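Side-chain contacts in heme oxygenase (Leptospira interrogans, PDB 5KZL), which catalyses the oxygen-dependent cleavage of heme to biliverdin, releasing iron and carbon monoxide, and is linked to the virulence of this bacterium: residues F51-V54 and Y55-M58; L79-K82 and N83-L86; V111-I114 and R115-E119. The protein carries 1 engineered substitution. All coordinates share one frame; numbering follows the deposited sequence. Where two conformers were deposited one is given.

Interaction 1: F51-V54 and Y55-M58; sequences FYYV and YESM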
loop_
_atom_site.group_PDB
_atom_site.type_symbol
_atom_site.label_atom_id
_atom_site.label_comp_id
_atom_site.label_asym_id
_atom_site.label_seq_id
_atom_site.Cartn_x
_atom_site.Cartn_y
_atom_site.Cartn_z
ATOM N N PHE A 51 5.054 -5.487 -4.500
ATOM C CA PHE A 51 4.865 -4.182 -3.859
ATOM C C PHE A 51 5.827 -3.149 -4.430
ATOM O O PHE A 51 5.424 -2.007 -4.633
ATOM C CB PHE A 51 5.005 -4.283 -2.335
ATOM C CG PHE A 51 3.772 -4.781 -1.609
ATOM C CD1 PHE A 51 2.496 -4.566 -2.131
ATOM C CD2 PHE A 51 3.878 -5.394 -0.363
ATOM C CE1 PHE A 51 1.358 -5.003 -1.443
ATOM C CE2 PHE A 51 2.740 -5.781 0.341
ATOM C CZ PHE A 51 1.489 -5.617 -0.218
ATOM N N TYR A 52 7.075 -3.543 -4.724
ATOM C CA TYR A 52 7.992 -2.589 -5.344
ATOM C C TYR A 52 7.371 -1.951 -6.604
ATOM O O TYR A 52 7.361 -0.720 -6.723
ATOM C CB TYR A 52 9.354 -3.205 -5.680
ATOM C CG TYR A 52 10.175 -2.224 -6.496
ATOM C CD1 TYR A 52 10.827 -1.157 -5.884
ATOM C CD2 TYR A 52 10.169 -2.269 -7.891
ATOM C CE1 TYR A 52 11.521 -0.203 -6.636
ATOM C CE2 TYR A 52 10.867 -1.331 -8.652
ATOM C CZ TYR A 52 11.535 -0.293 -8.019
ATOM O OH TYR A 52 12.205 0.648 -8.762
ATOM N N TYR A 53 6.882 -2.777 -7.541
ATOM C CA TYR A 53 6.313 -2.260 -8.791
ATOM C C TYR A 53 5.065 -1.400 -8.544
ATOM O O TYR A 53 4.870 -0.358 -9.175
ATOM C CB TYR A 53 6.076 -3.410 -9.786
ATOM C CG TYR A 53 7.373 -4.009 -10.271
ATOM C CD1 TYR A 53 8.292 -3.243 -10.985
ATOM C CD2 TYR A 53 7.706 -5.333 -9.982
ATOM C CE1 TYR A 53 9.507 -3.776 -11.405
ATOM C CE2 TYR A 53 8.932 -5.873 -10.379
ATOM C CZ TYR A 53 9.813 -5.096 -11.123
ATOM O OH TYR A 53 11.017 -5.591 -11.576
ATOM N N VAL A 54 4.243 -1.823 -7.588
ATOM C CA VAL A 54 3.000 -1.110 -7.257
ATOM C C VAL A 54 3.309 0.279 -6.709
ATOM O O VAL A 54 2.792 1.274 -7.228
ATOM C CB VAL A 54 2.154 -1.966 -6.276
ATOM C CG1 VAL A 54 1.029 -1.145 -5.640
ATOM C CG2 VAL A 54 1.612 -3.217 -6.973
ATOM N N TYR A 55 4.144 0.349 -5.662
ATOM C CA TYR A 55 4.497 1.636 -5.056
ATOM C C TYR A 55 5.311 2.520 -5.987
ATOM O O TYR A 55 5.115 3.718 -5.950
ATOM C CB TYR A 55 5.195 1.429 -3.709
ATOM C CG TYR A 55 4.252 0.987 -2.611
ATOM C CD1 TYR A 55 3.582 1.919 -1.827
ATOM C CD2 TYR A 55 4.042 -0.362 -2.345
ATOM C CE1 TYR A 55 2.730 1.521 -0.794
ATOM C CE2 TYR A 55 3.207 -0.774 -1.301
ATOM C CZ TYR A 55 2.551 0.175 -0.536
ATOM O OH TYR A 55 1.725 -0.215 0.478
ATOM N N GLU A 56 6.203 1.956 -6.823
ATOM C CA GLU A 56 6.963 2.746 -7.802
ATOM C C GLU A 56 5.983 3.497 -8.703
ATOM O O GLU A 56 6.140 4.702 -8.899
ATOM C CB GLU A 56 7.881 1.846 -8.642
ATOM C CG GLU A 56 8.500 2.542 -9.844
ATOM C CD GLU A 56 9.371 1.631 -10.683
ATOM O OE1 GLU A 56 8.864 0.599 -11.181
ATOM O OE2 GLU A 56 10.571 1.951 -10.838
ATOM N N SER A 57 4.966 2.794 -9.232
ATOM C CA SER A 57 3.935 3.377 -10.104
ATOM C C SER A 57 3.062 4.376 -9.339
ATOM O O SER A 57 2.879 5.506 -9.802
ATOM C CB SER A 57 3.059 2.289 -10.707
ATOM O OG SER A 57 2.143 2.896 -11.611
ATOM N N MET A 58 2.531 3.963 -8.154
ATOM C CA MET A 58 1.699 4.859 -7.366
ATOM C C MET A 58 2.429 6.163 -7.046
ATOM O O MET A 58 1.826 7.229 -7.216
ATOM C CB MET A 58 1.168 4.146 -6.117
ATOM C CG MET A 58 0.258 5.013 -5.280
ATOM S SD MET A 58 -0.651 4.102 -4.024
ATOM C CE MET A 58 0.642 3.569 -3.005
HETATM O O HOH W 1 6.096 0.080 -11.561
#

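Interaction 2: L79-K82 and N83-L86; sequences LYRK and NALL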
loop_
_atom_site.group_PDB
_atom_site.type_symbol
_atom_site.label_atom_id
_atom_site.label_comp_id
_atom_site.label_asym_id
_atom_site.label_seq_id
_atom_site.Cartn_x
_atom_site.Cartn_y
_atom_site.Cartn_z
ATOM N N LEU A 79 4.992 9.077 3.439
ATOM C CA LEU A 79 4.434 7.728 3.309
ATOM C C LEU A 79 5.088 6.869 2.246
ATOM O O LEU A 79 4.902 5.656 2.288
ATOM C CB LEU A 79 2.919 7.810 3.043
ATOM C CG LEU A 79 2.066 8.494 4.120
ATOM C CD1 LEU A 79 0.657 8.730 3.605
ATOM C CD2 LEU A 79 2.013 7.642 5.404
ATOM N N TYR A 80 5.813 7.476 1.277
ATOM C CA TYR A 80 6.414 6.746 0.142
ATOM C C TYR A 80 7.210 5.530 0.590
ATOM O O TYR A 80 7.946 5.590 1.592
ATOM C CB TYR A 80 7.222 7.658 -0.783
ATOM C CG TYR A 80 6.438 8.719 -1.533
ATOM C CD1 TYR A 80 5.042 8.770 -1.470
ATOM C CD2 TYR A 80 7.091 9.662 -2.321
ATOM C CE1 TYR A 80 4.324 9.750 -2.161
ATOM C CE2 TYR A 80 6.385 10.644 -3.017
ATOM C CZ TYR A 80 5.005 10.700 -2.910
ATOM O OH TYR A 80 4.333 11.650 -3.625
ATOM N N ARG A 81 7.010 4.413 -0.139
ATOM C CA ARG A 81 7.545 3.087 0.185
ATOM C C ARG A 81 8.552 2.526 -0.794
ATOM O O ARG A 81 9.236 1.565 -0.433
ATOM C CB ARG A 81 6.376 2.070 0.356
ATOM C CG ARG A 81 5.285 2.418 1.399
ATOM C CD ARG A 81 5.762 2.339 2.840
ATOM N NE ARG A 81 6.544 3.518 3.239
ATOM C CZ ARG A 81 7.454 3.523 4.211
ATOM N NH1 ARG A 81 8.111 4.638 4.511
ATOM N NH2 ARG A 81 7.689 2.424 4.912
ATOM N N LYS A 82 8.637 3.076 -2.035
ATOM C CA LYS A 82 9.525 2.536 -3.078
ATOM C C LYS A 82 10.964 2.297 -2.584
ATOM O O LYS A 82 11.498 1.201 -2.784
ATOM C CB LYS A 82 9.513 3.434 -4.336
ATOM C CG LYS A 82 10.467 3.047 -5.461
ATOM C CD LYS A 82 10.583 4.191 -6.446
ATOM C CE LYS A 82 11.988 4.341 -6.956
ATOM N NZ LYS A 82 12.127 5.539 -7.822
ATOM N N ASN A 83 11.559 3.296 -1.906
ATOM C CA ASN A 83 12.939 3.170 -1.410
ATOM C C ASN A 83 13.080 2.184 -0.253
ATOM O O ASN A 83 14.076 1.466 -0.188
ATOM C CB ASN A 83 13.529 4.530 -1.065
ATOM C CG ASN A 83 13.767 5.398 -2.285
ATOM O OD1 ASN A 83 14.066 4.930 -3.388
ATOM N ND2 ASN A 83 13.686 6.693 -2.100
ATOM N N ALA A 84 12.074 2.115 0.625
ATOM C CA ALA A 84 12.049 1.158 1.744
ATOM C C ALA A 84 12.011 -0.262 1.161
ATOM O O ALA A 84 12.776 -1.122 1.607
ATOM C CB ALA A 84 10.830 1.398 2.622
ATOM N N LEU A 85 11.169 -0.478 0.118
ATOM C CA LEU A 85 11.046 -1.760 -0.586
ATOM C C LEU A 85 12.355 -2.192 -1.241
ATOM O O LEU A 85 12.769 -3.343 -1.058
ATOM C CB LEU A 85 9.873 -1.737 -1.582
ATOM C CG LEU A 85 8.517 -1.834 -0.863
ATOM C CD1 LEU A 85 7.398 -1.337 -1.709
ATOM C CD2 LEU A 85 8.240 -3.262 -0.377
ATOM N N LEU A 86 13.038 -1.259 -1.932
ATOM C CA LEU A 86 14.353 -1.512 -2.554
ATOM C C LEU A 86 15.362 -1.997 -1.528
ATOM O O LEU A 86 16.115 -2.945 -1.794
ATOM C CB LEU A 86 14.900 -0.223 -3.199
ATOM C CG LEU A 86 14.422 0.046 -4.594
ATOM C CD1 LEU A 86 14.887 1.420 -5.038
ATOM C CD2 LEU A 86 14.843 -1.107 -5.592
HETATM O O HOH W 2 10.499 4.561 1.238
#

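Interaction 3: V111-I114 and R115-E119; sequences VQRI and RKISE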
loop_
_atom_site.group_PDB
_atom_site.type_symbol
_atom_site.label_atom_id
_atom_site.label_comp_id
_atom_site.label_asym_id
_atom_site.label_seq_id
_atom_site.Cartn_x
_atom_site.Cartn_y
_atom_site.Cartn_z
ATOM N N VAL A 111 -0.482 -2.171 -11.706
ATOM C CA VAL A 111 0.263 -1.012 -12.232
ATOM C C VAL A 111 -0.529 -0.332 -13.379
ATOM O O VAL A 111 -0.628 0.896 -13.439
ATOM C CB VAL A 111 1.720 -1.447 -12.628
ATOM C CG1 VAL A 111 2.441 -0.378 -13.460
ATOM C CG2 VAL A 111 2.547 -1.812 -11.395
ATOM N N GLN A 112 -1.128 -1.129 -14.270
ATOM C CA GLN A 112 -1.945 -0.591 -15.349
ATOM C C GLN A 112 -3.114 0.212 -14.767
ATOM O O GLN A 112 -3.425 1.292 -15.268
ATOM C CB GLN A 112 -2.492 -1.730 -16.219
ATOM C CG GLN A 112 -3.513 -1.270 -17.258
ATOM C CD GLN A 112 -2.906 -0.584 -18.466
ATOM O OE1 GLN A 112 -1.763 -0.103 -18.458
ATOM N NE2 GLN A 112 -3.671 -0.531 -19.541
ATOM N N ARG A 113 -3.761 -0.326 -13.727
ATOM C CA ARG A 113 -4.875 0.366 -13.107
ATOM C C ARG A 113 -4.422 1.703 -12.579
ATOM O O ARG A 113 -5.077 2.700 -12.867
ATOM C CB ARG A 113 -5.564 -0.461 -12.012
ATOM C CG ARG A 113 -6.719 0.273 -11.337
ATOM C CD ARG A 113 -7.905 0.384 -12.252
ATOM N NE ARG A 113 -9.127 0.791 -11.559
ATOM C CZ ARG A 113 -10.328 0.334 -11.888
ATOM N NH1 ARG A 113 -10.467 -0.537 -12.881
ATOM N NH2 ARG A 113 -11.402 0.741 -11.225
ATOM N N ILE A 114 -3.268 1.733 -11.882
ATOM C CA ILE A 114 -2.718 2.969 -11.319
ATOM C C ILE A 114 -2.452 4.005 -12.416
ATOM O O ILE A 114 -2.804 5.186 -12.273
ATOM C CB ILE A 114 -1.443 2.665 -10.478
ATOM C CG1 ILE A 114 -1.770 1.839 -9.233
ATOM C CG2 ILE A 114 -0.688 3.973 -10.101
ATOM C CD1 ILE A 114 -0.536 1.029 -8.687
ATOM N N ARG A 115 -1.791 3.568 -13.477
ATOM C CA ARG A 115 -1.436 4.437 -14.595
ATOM C C ARG A 115 -2.651 5.039 -15.277
ATOM O O ARG A 115 -2.677 6.240 -15.495
ATOM C CB ARG A 115 -0.562 3.684 -15.595
ATOM C CG ARG A 115 0.807 3.422 -15.013
ATOM C CD ARG A 115 1.625 2.505 -15.880
ATOM N NE ARG A 115 3.012 2.445 -15.392
ATOM C CZ ARG A 115 3.948 1.653 -15.907
ATOM N NH1 ARG A 115 3.647 0.807 -16.882
ATOM N NH2 ARG A 115 5.181 1.665 -15.415
ATOM N N LYS A 116 -3.631 4.204 -15.625
ATOM C CA LYS A 116 -4.851 4.606 -16.320
ATOM C C LYS A 116 -5.741 5.523 -15.470
ATOM O O LYS A 116 -6.305 6.493 -15.990
ATOM C CB LYS A 116 -5.588 3.366 -16.825
ATOM C CG LYS A 116 -4.894 2.661 -17.986
ATOM C CD LYS A 116 -5.308 3.233 -19.327
ATOM C CE LYS A 116 -4.726 2.502 -20.508
ATOM N NZ LYS A 116 -3.278 2.782 -20.677
ATOM N N ILE A 117 -5.816 5.255 -14.156
ATOM C CA ILE A 117 -6.549 6.095 -13.206
ATOM C C ILE A 117 -5.875 7.457 -13.137
ATOM O O ILE A 117 -6.535 8.483 -13.276
ATOM C CB ILE A 117 -6.661 5.383 -11.824
ATOM C CG1 ILE A 117 -7.725 4.263 -11.890
ATOM C CG2 ILE A 117 -6.958 6.371 -10.654
ATOM C CD1 ILE A 117 -9.185 4.758 -12.026
ATOM N N SER A 118 -4.551 7.466 -12.975
ATOM C CA SER A 118 -3.797 8.700 -12.902
ATOM C C SER A 118 -4.035 9.584 -14.114
ATOM O O SER A 118 -4.195 10.782 -13.943
ATOM C CB SER A 118 -2.318 8.391 -12.788
ATOM O OG SER A 118 -1.540 9.571 -12.910
ATOM N N GLU A 119 -4.047 9.013 -15.330
ATOM C CA GLU A 119 -4.239 9.839 -16.509
ATOM C C GLU A 119 -5.696 10.266 -16.775
ATOM O O GLU A 119 -5.898 11.334 -17.353
ATOM C CB GLU A 119 -3.613 9.226 -17.769
ATOM C CG GLU A 119 -3.806 7.744 -17.993
ATOM C CD GLU A 119 -2.838 7.205 -19.030
ATOM O OE1 GLU A 119 -1.974 6.378 -18.666
ATOM O OE2 GLU A 119 -2.886 7.676 -20.188
HETATM O O HOH W 3 0.998 -0.487 -17.538
#

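Interaction 1: F51-V54 and Y55-M58
Phe51 and Tyr55, one helical turn apart, run alongside each other, yet their rings are turned steeply against each other. The edge of Tyr55 faces the flat of Phe51 in an offset edge-to-face pair, with ring planes at 75° and centroids 5.9 Å apart. Between the rings, the closest atoms are Tyr55 CE2 and Phe51 CD1, 3.9 Å apart. Both residues have CG beside the backbone N and anti to the carbonyl carbon (chi1 -81° for Phe51, -73° for Tyr55), which sends the two rings off the same side of the helix. An aromatic pair suits this buried turn, because flat rings fill the interior while the phenol can still take Tyr55 OH to hydrogen bonds with Asp136 and Arg132. The side chain of Phe51 is about 6 Å from the bound heme, so this turn lies close to the substrate.

On another side of the turn, Tyr52 and Glu56 cross, the carboxylate plane turned well away from that of the ring. Tyr52 OH comes to 2.9 Å from Glu56 OE2. The other carboxylate oxygen, Glu56 OE1, lies at the edge of the Tyr53 ring, near its plane, and accepts a bond from a water at 2.8 Å. The same water donates to Tyr53 O, 2.7 Å away, and so ties the glutamate back to its own helix; Tyr53 O also accepts the backbone N-H of Ser57. Glutamate suits this flank, where its carboxylate lies beside the buried Tyr52 phenol and is held by a water.

This turn belongs to helix 41-64. Phe51 and Tyr55 pack on Leu85 of helix 82-93, Val54 and Ser57 meet helix 105-120 at Tyr110 and Ile114, and Met58 rests on helix 125-151.

Interaction 2: L79-K82 and N83-L86
Two bends in Arg81, at chi2 (-70°) and chi3 (79°), fold its side chain back alongside the preceding backbone and set one face of the guanidinium against Ala84 CB. The methyl sits off-centre, toward the rim of that face, 4.0 Å from Arg81 NH2. Alanine suits the place: its single methyl can sit over the flat cation without crowding it.

The fold-back also lets Arg81 NE donate to Leu79 O at 2.9 Å, from above the carbonyl plane, with weak bonds from NE and NH1 to Tyr80 O. Arg81 NH2 bonds to the carbonyls of Phe161 and Glu163, and the cation meets Phe164 in a cation-pi contact. A buried arginine is thus gripped by several backbone oxygens, which probably help to stabilise its charge in the interior.

Helix 82-93 starts at this point. Arg81 O accepts Leu85 N at 2.9 Å, and Lys82 O accepts Leu86 N at 3.0 Å. A water takes the N-H of Ala84 and donates to Tyr80 O, 2.8 Å away, joining the first turn to the loop before it. Leu85 CD1 lies 4.1 Å from Arg81 CB, so a branched apolar chain covers the aliphatic root of the arginine.

Glu59 of helix 41-64 accepts the backbone N-H groups of both Arg81 and Lys82. Leu85 leans on Tyr55 of that helix, Arg81 touches Tyr133 and Asp136 of helix 125-151, and Leu79 meets Phe173 of helix 170-183.

Interaction 3: V111-I114 and R115-E119
Val111 to Glu119 run as unbroken alpha helix, and Val111 and Arg115 are joined by the first of four i to i+4 backbone bonds across the two segments. Arg115 N donates to Val111 O at 2.9 Å, and Lys116 N, Ile117 N and Ser118 N follow to Gln112 O, Arg113 O and Ile114 O.

Upon this frame Arg115 stretches back alongside Val111. It is extended from CG to NE, and its guanidinium passes over the valine with Val111 CG1 over the centre of one face, 3.5 Å from Arg115 CZ. With chi1 at 167°, CG1 points away from the valine's backbone N and meets the arginine one turn later. The flat cation thus covers a buried methyl while its rim stays available to polar partners: Arg115 NH1 donates to a water at 3.0 Å, and the water donates in turn to Gln112 OE1.

Gln112, bent at chi2, is crossed by Lys116, also bent, so that Lys116 CE lies 3.4 Å from Gln112 NE2. Both chains are long and polar, as befits the exposed flank.

Arg113 also bends at chi2 and passes Ile117, with Arg113 NE 3.8 Å from Ile117 CG1. Its methylenes pack on the isoleucine while Arg113 NH2 forms a salt bridge with Glu197 of helix 188-210. Inward, Ile114 meets Ser57 and His128, and Ser118 OG bonds to Glu61.

Val111, Ile114 and Ile117 buried, with Gln112, Arg115 and Lys116 exposed, give helix 105-120 an amphipathic character, suited to packing against its neighbours in the all-helical fold of the heme oxygenase family.

Interaction 1, on helix 41-64, lies between the other two. Its centre is about 9 Å from that of interaction 2, and Tyr55 CE1 packs at 3.5 Å against Arg81 CG, while Tyr52 CE1 lies 3.6 Å from Leu86 CG. On interaction 3, centred about 11 Å away, Ser57 OG touches Ile114 CG2 at 3.4 Å. Interactions 2 and 3 do not meet; their nearest atoms are about 11 Å apart. The side chain of Phe51 is about 6 Å from the heme, and those of Arg81 and Ile114 are each about 12 Å away. Helix 41-64 thus touches both other contacts and, of these three side chains, carries the one closest to the heme.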